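Local coordinates for protein mandelate racemase/muconate lactonizing enzyme (Jannaschia sp., PDB 4J3Z) that is probably an enolase-superfamily isomerase or lyase that abstracts a proton next to a substrate carboxylate, although its substrate is not known, at residues T60-G65 and S75-S80; T264-F269 and I290-K295; T339-A344 and N375-T380. All coordinates share one frame; numbering follows the deposited sequence.

Contact 1 of 3, residues T60-G65 and S75-S80; sequences TRHMRG and SRRAHS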
loop_
_atom_site.group_PDB
_atom_site.type_symbol
_atom_site.label_atom_id
_atom_site.label_comp_id
_atom_site.label_asym_id
_atom_site.label_seq_id
_atom_site.Cartn_x
_atom_site.Cartn_y
_atom_site.Cartn_z
ATOM N N THR D 60 34.200 30.853 -0.338
ATOM C CA THR D 60 35.631 30.638 -0.085
ATOM C C THR D 60 35.982 29.146 0.007
ATOM O O THR D 60 36.990 28.688 -0.553
ATOM C CB THR D 60 36.074 31.380 1.198
ATOM O OG1 THR D 60 35.808 32.788 1.051
ATOM C CG2 THR D 60 37.575 31.172 1.492
ATOM N N ARG D 61 35.125 28.390 0.687
ATOM C CA ARG D 61 35.412 26.993 0.992
ATOM C C ARG D 61 35.181 26.009 -0.166
ATOM O O ARG D 61 35.774 24.932 -0.166
ATOM C CB ARG D 61 34.624 26.565 2.227
ATOM C CG ARG D 61 35.187 25.354 2.945
ATOM C CD ARG D 61 34.325 24.982 4.137
ATOM N NE ARG D 61 34.271 26.050 5.137
ATOM C CZ ARG D 61 35.213 26.288 6.044
ATOM N NH1 ARG D 61 36.308 25.539 6.097
ATOM N NH2 ARG D 61 35.061 27.285 6.902
ATOM N N HIS D 62 34.338 26.376 -1.141
ATOM C CA HIS D 62 33.975 25.462 -2.241
ATOM C C HIS D 62 34.043 26.042 -3.654
ATOM O O HIS D 62 33.974 25.287 -4.628
ATOM C CB HIS D 62 32.543 24.933 -2.082
ATOM C CG HIS D 62 32.168 24.545 -0.689
ATOM N ND1 HIS D 62 32.608 23.383 -0.094
ATOM C CD2 HIS D 62 31.345 25.141 0.205
ATOM C CE1 HIS D 62 32.094 23.295 1.120
ATOM N NE2 HIS D 62 31.315 24.343 1.321
ATOM N N MET D 63 34.115 27.362 -3.791
ATOM C CA MET D 63 33.829 27.971 -5.096
ATOM C C MET D 63 34.950 28.788 -5.712
ATOM O O MET D 63 35.159 28.730 -6.919
ATOM C CB MET D 63 32.526 28.767 -5.039
ATOM C CG MET D 63 31.333 27.914 -4.643
ATOM S SD MET D 63 29.766 28.796 -4.679
ATOM C CE MET D 63 29.617 29.143 -6.438
ATOM N N ARG D 64 35.678 29.540 -4.897
ATOM C CA ARG D 64 36.836 30.277 -5.394
ATOM C C ARG D 64 37.810 29.342 -6.124
ATOM O O ARG D 64 38.028 28.206 -5.694
ATOM C CB ARG D 64 37.539 30.976 -4.233
ATOM C CG ARG D 64 38.496 32.051 -4.685
ATOM C CD ARG D 64 39.020 32.881 -3.533
ATOM N NE ARG D 64 40.013 33.805 -4.061
ATOM C CZ ARG D 64 41.326 33.718 -3.875
ATOM N NH1 ARG D 64 41.845 32.758 -3.128
ATOM N NH2 ARG D 64 42.120 34.630 -4.421
ATOM N N GLY D 65 38.393 29.823 -7.219
ATOM C CA GLY D 65 39.351 29.046 -8.006
ATOM C C GLY D 65 38.723 27.968 -8.877
ATOM O O GLY D 65 39.385 26.987 -9.238
ATOM N N SER D 75 27.814 22.444 -6.403
ATOM C CA SER D 75 26.559 22.086 -5.728
ATOM C C SER D 75 26.727 20.884 -4.795
ATOM O O SER D 75 26.324 20.946 -3.632
ATOM C CB SER D 75 25.438 21.840 -6.740
ATOM O OG SER D 75 24.308 21.264 -6.106
ATOM N N ARG D 76 27.334 19.808 -5.302
ATOM C CA ARG D 76 27.671 18.644 -4.470
ATOM C C ARG D 76 28.542 19.026 -3.265
ATOM O O ARG D 76 28.196 18.709 -2.131
ATOM C CB ARG D 76 28.357 17.547 -5.293
ATOM C CG ARG D 76 27.472 16.743 -6.247
ATOM C CD ARG D 76 26.199 16.165 -5.632
ATOM N NE ARG D 76 26.430 15.525 -4.343
ATOM C CZ ARG D 76 25.541 14.799 -3.663
ATOM N NH1 ARG D 76 24.314 14.582 -4.132
ATOM N NH2 ARG D 76 25.892 14.273 -2.493
ATOM N N ARG D 77 29.666 19.703 -3.516
ATOM C CA ARG D 77 30.521 20.245 -2.449
ATOM C C ARG D 77 29.696 21.032 -1.414
ATOM O O ARG D 77 29.830 20.815 -0.206
ATOM C CB ARG D 77 31.593 21.171 -3.033
ATOM C CG ARG D 77 32.869 20.513 -3.565
ATOM C CD ARG D 77 33.967 21.566 -3.753
ATOM N NE ARG D 77 34.926 21.211 -4.806
ATOM C CZ ARG D 77 35.708 22.067 -5.466
ATOM N NH1 ARG D 77 35.683 23.367 -5.206
ATOM N NH2 ARG D 77 36.526 21.613 -6.409
ATOM N N ALA D 78 28.825 21.928 -1.894
ATOM C CA ALA D 78 28.089 22.816 -1.004
ATOM C C ALA D 78 26.977 22.099 -0.246
ATOM O O ALA D 78 26.618 22.512 0.859
ATOM C CB ALA D 78 27.555 24.018 -1.761
ATOM N N HIS D 79 26.442 21.035 -0.851
ATOM C CA HIS D 79 25.452 20.145 -0.225
ATOM C C HIS D 79 26.131 19.279 0.826
ATOM O O HIS D 79 25.609 19.092 1.922
ATOM C CB HIS D 79 24.806 19.270 -1.305
ATOM C CG HIS D 79 23.762 18.312 -0.800
ATOM N ND1 HIS D 79 22.498 18.714 -0.426
ATOM C CD2 HIS D 79 23.783 16.963 -0.666
ATOM C CE1 HIS D 79 21.794 17.659 -0.060
ATOM N NE2 HIS D 79 22.548 16.583 -0.200
ATOM N N SER D 80 27.309 18.766 0.485
ATOM C CA SER D 80 28.056 17.850 1.346
ATOM C C SER D 80 28.950 18.543 2.387
ATOM O O SER D 80 29.547 17.877 3.229
ATOM C CB SER D 80 28.906 16.922 0.484
ATOM O OG SER D 80 28.140 16.324 -0.554
#
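His62 presents one face of its imidazole to the backbone of helix 71-80, while Arg77 slides past it in the opposite direction, so that each side chain lies beside the root of the other. The CA of Ala78 stands 4.3 Å from the centroid of the His62 ring, a CH-pi contact over the face. Arg77 O approaches the same side of the ring, nearest CE1 at 3.6 Å, and the Ala78 CB stays farther away, 4.4 Å from His62 CD2. The other face of the imidazole is backed by Arg61 CB, so the ring is held between its own chain neighbour and the helix opposite. His62 CG lies anti to the carbonyl carbon (chi1 -42°), which swings the ring out from its backbone and toward the second helix. In the enolase-superfamily N-terminal domain a three-stranded antiparallel sheet is followed by helices, and this contact joins the C-terminal end of helix 48-62 to the last turns of helix 71-80; Ala78 also packs on Phe95 of the next helix, 89-109. Arg77 runs extended from CG to NE, passing His62 with its CB 3.8 Å from His62 ND1 and its CD 4.0 Å from His62 CB. The guanidinium therefore arrives at the main chain, where NH1 donates to His62 O at 2.6 Å, although the bend at the hydrogen, 126°, makes this bond weak. The carbonyl oxygen lies at the edge of the guanidinium, near its plane, and the ring and guanidinium planes stand 41° apart. The main charge partner of Arg77 is Glu66, which forms a salt bridge with NH2 just beyond residues 60-65, and Arg77 also packs against Met175 of a second subunit.

Contact 2 of 3, residues T264-F269 and I290-K295; sequences TGVTEF and IWEGKK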
loop_
_atom_site.group_PDB
_atom_site.type_symbol
_atom_site.label_atom_id
_atom_site.label_comp_id
_atom_site.label_asym_id
_atom_site.label_seq_id
_atom_site.Cartn_x
_atom_site.Cartn_y
_atom_site.Cartn_z
ATOM N N THR D 264 14.040 23.080 0.190
ATOM C CA THR D 264 15.355 23.182 -0.415
ATOM C C THR D 264 15.846 21.797 -0.827
ATOM O O THR D 264 15.595 20.810 -0.135
ATOM C CB THR D 264 16.364 23.890 0.525
ATOM O OG1 THR D 264 17.545 24.225 -0.204
ATOM C CG2 THR D 264 16.745 23.036 1.730
ATOM N N GLY D 265 16.530 21.722 -1.962
ATOM C CA GLY D 265 17.073 20.452 -2.421
ATOM C C GLY D 265 16.029 19.603 -3.118
ATOM O O GLY D 265 14.928 19.388 -2.601
ATOM N N VAL D 266 16.389 19.116 -4.299
ATOM C CA VAL D 266 15.478 18.372 -5.166
ATOM C C VAL D 266 14.852 17.161 -4.463
ATOM O O VAL D 266 13.726 16.773 -4.785
ATOM C CB VAL D 266 16.174 17.997 -6.511
ATOM C CG1 VAL D 266 17.072 16.769 -6.371
ATOM C CG2 VAL D 266 15.157 17.803 -7.626
ATOM N N THR D 267 15.559 16.587 -3.484
ATOM C CA THR D 267 15.015 15.500 -2.655
ATOM C C THR D 267 13.781 15.883 -1.821
ATOM O O THR D 267 12.896 15.046 -1.596
ATOM C CB THR D 267 16.083 14.893 -1.723
ATOM O OG1 THR D 267 15.585 13.680 -1.139
ATOM C CG2 THR D 267 16.510 15.887 -0.609
ATOM N N GLU D 268 13.729 17.127 -1.347
ATOM C CA GLU D 268 12.620 17.572 -0.497
ATOM C C GLU D 268 11.380 17.837 -1.332
ATOM O O GLU D 268 10.273 17.464 -0.946
ATOM C CB GLU D 268 13.002 18.810 0.318
ATOM C CG GLU D 268 13.740 18.501 1.613
ATOM C CD GLU D 268 14.055 19.731 2.456
ATOM O OE1 GLU D 268 13.903 20.891 1.982
ATOM O OE2 GLU D 268 14.487 19.537 3.610
ATOM N N PHE D 269 11.581 18.486 -2.479
ATOM C CA PHE D 269 10.543 18.647 -3.478
ATOM C C PHE D 269 9.960 17.294 -3.907
ATOM O O PHE D 269 8.738 17.153 -3.990
ATOM C CB PHE D 269 11.094 19.422 -4.680
ATOM C CG PHE D 269 11.272 20.894 -4.418
ATOM C CD1 PHE D 269 12.435 21.374 -3.830
ATOM C CD2 PHE D 269 10.267 21.796 -4.745
ATOM C CE1 PHE D 269 12.600 22.726 -3.574
ATOM C CE2 PHE D 269 10.427 23.152 -4.500
ATOM C CZ PHE D 269 11.597 23.618 -3.913
ATOM N N ILE D 290 19.522 27.865 -9.998
ATOM C CA ILE D 290 18.882 27.720 -11.312
ATOM C C ILE D 290 18.937 26.281 -11.849
ATOM O O ILE D 290 17.957 25.795 -12.417
ATOM C CB ILE D 290 19.513 28.693 -12.327
ATOM C CG1 ILE D 290 19.502 30.118 -11.763
ATOM C CG2 ILE D 290 18.802 28.618 -13.671
ATOM C CD1 ILE D 290 20.313 31.115 -12.558
ATOM N N TRP D 291 20.069 25.607 -11.647
ATOM C CA TRP D 291 20.278 24.243 -12.138
ATOM C C TRP D 291 19.493 23.248 -11.301
ATOM O O TRP D 291 18.856 22.339 -11.839
ATOM C CB TRP D 291 21.772 23.895 -12.156
ATOM C CG TRP D 291 22.117 22.617 -12.868
ATOM C CD1 TRP D 291 22.500 21.439 -12.291
ATOM C CD2 TRP D 291 22.114 22.388 -14.281
ATOM N NE1 TRP D 291 22.733 20.487 -13.258
ATOM C CE2 TRP D 291 22.503 21.039 -14.488
ATOM C CE3 TRP D 291 21.824 23.189 -15.395
ATOM C CZ2 TRP D 291 22.615 20.476 -15.765
ATOM C CZ3 TRP D 291 21.932 22.632 -16.662
ATOM C CH2 TRP D 291 22.327 21.280 -16.838
ATOM N N GLU D 292 19.519 23.429 -9.984
ATOM C CA GLU D 292 18.649 22.655 -9.107
ATOM C C GLU D 292 17.189 22.880 -9.519
ATOM O O GLU D 292 16.429 21.927 -9.666
ATOM C CB GLU D 292 18.912 23.001 -7.636
ATOM C CG GLU D 292 18.508 21.919 -6.630
ATOM C CD GLU D 292 19.345 20.633 -6.703
ATOM O OE1 GLU D 292 20.327 20.563 -7.491
ATOM O OE2 GLU D 292 19.010 19.671 -5.968
ATOM N N GLY D 293 16.822 24.142 -9.747
ATOM C CA GLY D 293 15.486 24.512 -10.254
ATOM C C GLY D 293 15.068 23.690 -11.455
ATOM O O GLY D 293 13.962 23.146 -11.481
ATOM N N LYS D 294 15.965 23.579 -12.442
ATOM C CA LYS D 294 15.748 22.704 -13.602
ATOM C C LYS D 294 15.478 21.253 -13.212
ATOM O O LYS D 294 14.622 20.594 -13.813
ATOM C CB LYS D 294 16.938 22.748 -14.571
ATOM C CG LYS D 294 16.899 23.858 -15.606
ATOM C CD LYS D 294 15.697 23.758 -16.541
ATOM C CE LYS D 294 15.870 22.679 -17.595
ATOM N NZ LYS D 294 14.715 22.736 -18.530
ATOM N N LYS D 295 16.137 20.758 -12.208
ATOM C CA LYS D 295 15.882 19.414 -11.892
ATOM C C LYS D 295 14.718 19.177 -10.972
ATOM O O LYS D 295 14.205 18.123 -10.924
ATOM C CB LYS D 295 17.155 18.692 -11.497
ATOM C CG LYS D 295 17.939 19.360 -10.453
ATOM C CD LYS D 295 18.999 18.442 -9.980
ATOM C CE LYS D 295 20.334 18.724 -10.584
ATOM N NZ LYS D 295 21.200 17.570 -10.371
#
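Val266 N donates to Glu292 OE2 at 3.2 Å, in a nearly straight bond (160° at the hydrogen) that uses the anti lone pair of that oxygen. OE2 also lies 3.3 Å from Val266 CB and 3.5 Å from Val266 CG1, so the oxygen bonded to the amide also packs against the branched carbon and one methyl. Glu292 gets there by a bend at chi2 (67°), and its side chain crosses that of Val266 at about a right angle. The second methyl of Val266, CG2, lies opposite the backbone N and rests on the main chain of helix 290-302, 3.4 Å from Lys295 O. Gly265, with its positive phi, is the N-cap of helix 266-274, and its carbonyl accepts from Glu268 N. Glu292 thus serves an amide of the first turn from a different helix, and its negative charge is probably favoured there by the helix dipole. Just ahead of the N-cap, Thr264 N donates to Glu268 OE1 at 2.8 Å, while Glu268 OE2 forms a salt bridge with Arg86 of a second subunit. Strand 279-280 and the short helix 284-287 separate the two helices in the chain; the contact joins neighbouring outer helices of the enolase-superfamily beta/alpha barrel.

Contact 3 of 3, residues T339-A344 and N375-T380; sequences TPFHEA and NAHRYT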
loop_
_atom_site.group_PDB
_atom_site.type_symbol
_atom_site.label_atom_id
_atom_site.label_comp_id
_atom_site.label_asym_id
_atom_site.label_seq_id
_atom_site.Cartn_x
_atom_site.Cartn_y
_atom_site.Cartn_z
ATOM N N THR D 339 7.434 46.502 -8.543
ATOM C CA THR D 339 7.626 47.802 -7.912
ATOM C C THR D 339 8.655 48.646 -8.667
ATOM O O THR D 339 9.457 48.101 -9.428
ATOM C CB THR D 339 8.127 47.660 -6.467
ATOM O OG1 THR D 339 9.516 47.290 -6.478
ATOM C CG2 THR D 339 7.300 46.632 -5.703
ATOM N N PRO D 340 8.633 49.984 -8.455
ATOM C CA PRO D 340 9.681 50.891 -8.938
ATOM C C PRO D 340 11.096 50.519 -8.476
ATOM O O PRO D 340 12.033 50.503 -9.288
ATOM C CB PRO D 340 9.275 52.240 -8.334
ATOM C CG PRO D 340 7.790 52.155 -8.198
ATOM C CD PRO D 340 7.492 50.719 -7.871
ATOM N N PHE D 341 11.265 50.233 -7.186
ATOM C CA PHE D 341 12.588 49.905 -6.663
ATOM C C PHE D 341 13.213 48.705 -7.383
ATOM O O PHE D 341 14.402 48.723 -7.718
ATOM C CB PHE D 341 12.544 49.671 -5.157
ATOM C CG PHE D 341 13.904 49.508 -4.530
ATOM C CD1 PHE D 341 14.844 50.535 -4.598
ATOM C CD2 PHE D 341 14.236 48.345 -3.856
ATOM C CE1 PHE D 341 16.086 50.394 -4.000
ATOM C CE2 PHE D 341 15.480 48.195 -3.263
ATOM C CZ PHE D 341 16.404 49.225 -3.337
ATOM N N HIS D 342 12.403 47.672 -7.616
ATOM C CA HIS D 342 12.775 46.556 -8.475
ATOM C C HIS D 342 13.366 47.014 -9.817
ATOM O O HIS D 342 14.393 46.493 -10.247
ATOM C CB HIS D 342 11.565 45.645 -8.721
ATOM C CG HIS D 342 11.275 44.699 -7.595
ATOM N ND1 HIS D 342 10.362 44.977 -6.603
ATOM C CD2 HIS D 342 11.773 43.471 -7.313
ATOM C CE1 HIS D 342 10.314 43.968 -5.750
ATOM N NE2 HIS D 342 11.157 43.039 -6.161
ATOM N N GLU D 343 12.721 47.981 -10.471
ATOM C CA GLU D 343 13.178 48.485 -11.777
ATOM C C GLU D 343 14.295 49.542 -11.665
ATOM O O GLU D 343 14.955 49.866 -12.654
ATOM C CB GLU D 343 11.987 49.036 -12.580
ATOM C CG GLU D 343 12.254 49.332 -14.052
ATOM C CD GLU D 343 12.503 48.088 -14.900
ATOM O OE1 GLU D 343 11.954 47.001 -14.595
ATOM O OE2 GLU D 343 13.240 48.210 -15.896
ATOM N N ALA D 344 14.500 50.069 -10.462
ATOM C CA ALA D 344 15.589 51.014 -10.200
ATOM C C ALA D 344 16.878 50.307 -9.785
ATOM O O ALA D 344 17.970 50.705 -10.213
ATOM C CB ALA D 344 15.176 52.020 -9.127
ATOM N N ASN D 375 23.868 50.960 -2.664
ATOM C CA ASN D 375 24.486 51.481 -1.435
ATOM C C ASN D 375 23.592 52.422 -0.628
ATOM O O ASN D 375 23.483 52.281 0.594
ATOM C CB ASN D 375 25.846 52.131 -1.744
ATOM C CG ASN D 375 26.882 51.119 -2.225
ATOM O OD1 ASN D 375 26.883 49.951 -1.802
ATOM N ND2 ASN D 375 27.772 51.561 -3.108
ATOM N N ALA D 376 22.946 53.366 -1.313
ATOM C CA ALA D 376 22.011 54.300 -0.673
ATOM C C ALA D 376 20.918 53.594 0.134
ATOM O O ALA D 376 20.380 54.151 1.096
ATOM C CB ALA D 376 21.386 55.215 -1.722
ATOM N N HIS D 377 20.594 52.365 -0.266
ATOM C CA HIS D 377 19.568 51.564 0.405
ATOM C C HIS D 377 20.118 50.430 1.271
ATOM O O HIS D 377 19.363 49.527 1.650
ATOM C CB HIS D 377 18.619 50.966 -0.628
ATOM C CG HIS D 377 17.660 51.948 -1.217
ATOM N ND1 HIS D 377 17.968 52.731 -2.309
ATOM C CD2 HIS D 377 16.380 52.249 -0.886
ATOM C CE1 HIS D 377 16.924 53.480 -2.617
ATOM N NE2 HIS D 377 15.949 53.207 -1.769
ATOM N N ARG D 378 21.414 50.460 1.579
ATOM C CA ARG D 378 22.034 49.399 2.378
ATOM C C ARG D 378 21.329 49.158 3.716
ATOM O O ARG D 378 20.897 50.102 4.391
ATOM C CB ARG D 378 23.536 49.642 2.575
ATOM C CG ARG D 378 23.884 50.656 3.644
ATOM C CD ARG D 378 25.206 51.340 3.343
ATOM N NE ARG D 378 25.351 52.560 4.130
ATOM C CZ ARG D 378 24.894 53.755 3.762
ATOM N NH1 ARG D 378 24.254 53.909 2.610
ATOM N NH2 ARG D 378 25.074 54.803 4.556
ATOM N N TYR D 379 21.153 47.900 4.051
ATOM C CA TYR D 379 20.494 47.487 5.261
ATOM C C TYR D 379 21.317 47.748 6.524
ATOM O O TYR D 379 22.497 47.576 6.514
ATOM C CB TYR D 379 20.155 46.005 5.141
ATOM C CG TYR D 379 19.360 45.484 6.288
ATOM C CD1 TYR D 379 18.020 45.677 6.341
ATOM C CD2 TYR D 379 19.951 44.831 7.317
ATOM C CE1 TYR D 379 17.293 45.218 7.385
ATOM C CE2 TYR D 379 19.222 44.379 8.354
ATOM C CZ TYR D 379 17.896 44.589 8.383
ATOM O OH TYR D 379 17.141 44.157 9.405
ATOM N N THR D 380 20.693 48.201 7.591
ATOM C CA THR D 380 21.386 48.311 8.861
ATOM C C THR D 380 20.703 47.713 10.112
ATOM O O THR D 380 21.350 47.490 11.105
ATOM C CB THR D 380 21.814 49.767 9.060
ATOM O OG1 THR D 380 22.980 49.825 9.879
ATOM C CG2 THR D 380 20.703 50.586 9.633
#
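Phe341 CE1 sits above the middle of the His377 imidazole, 3.3 Å from its plane, as the two side chains come from opposite directions. This is the tight part of the contact. The rings meet obliquely, with centroids 4.4 Å apart and planes at 47°, and Phe341 CZ reaches back to His377 CG at 3.7 Å. Phe341 CG lies opposite its backbone N (chi1 -172°), which sends the ring off helix 340-345 toward His377. Trp24, Pro15 and Val12 add to the packing around Phe341, while His377 ND1 is tied to Ile373 O, a bond that helps set the turn of the imidazole. With an alanine at His377, Phe341 would probably lose the flat surface under CE1, and Ile373 O its side-chain partner. The looser side is made by residues flanking His377, where Asn375 and Arg378 are exposed. There Arg378 NH1 and N reach Asn375 O from opposite faces of its carbonyl plane, NH1 at 2.7 Å. His377 and Tyr379 form backbone hydrogen bonds with Ala13 and Ala11, so the C-terminal segment runs back along the N-terminal region beside a helix that follows barrel strand 334-336, the domain junction characteristic of the enolase superfamily.

Contacts 1 and 2 are neighbours although they belong to different domains: their centres are 17 Å apart, and Ser75 OG packs 4.3 Å from Glu292 OE1, so the N-terminal helices of contact 1 meet the barrel helices of contact 2. Both also touch the second subunit. Contact 3 stands apart, with its centre about 30 Å from that of contact 1 and 29 Å from that of contact 2, on the other side of the chain's centre from contact 2. It touches no other chain of the assembly. As in relatives, the active site probably lies at the C-terminal ends of the barrel strands, beneath the N-terminal domain.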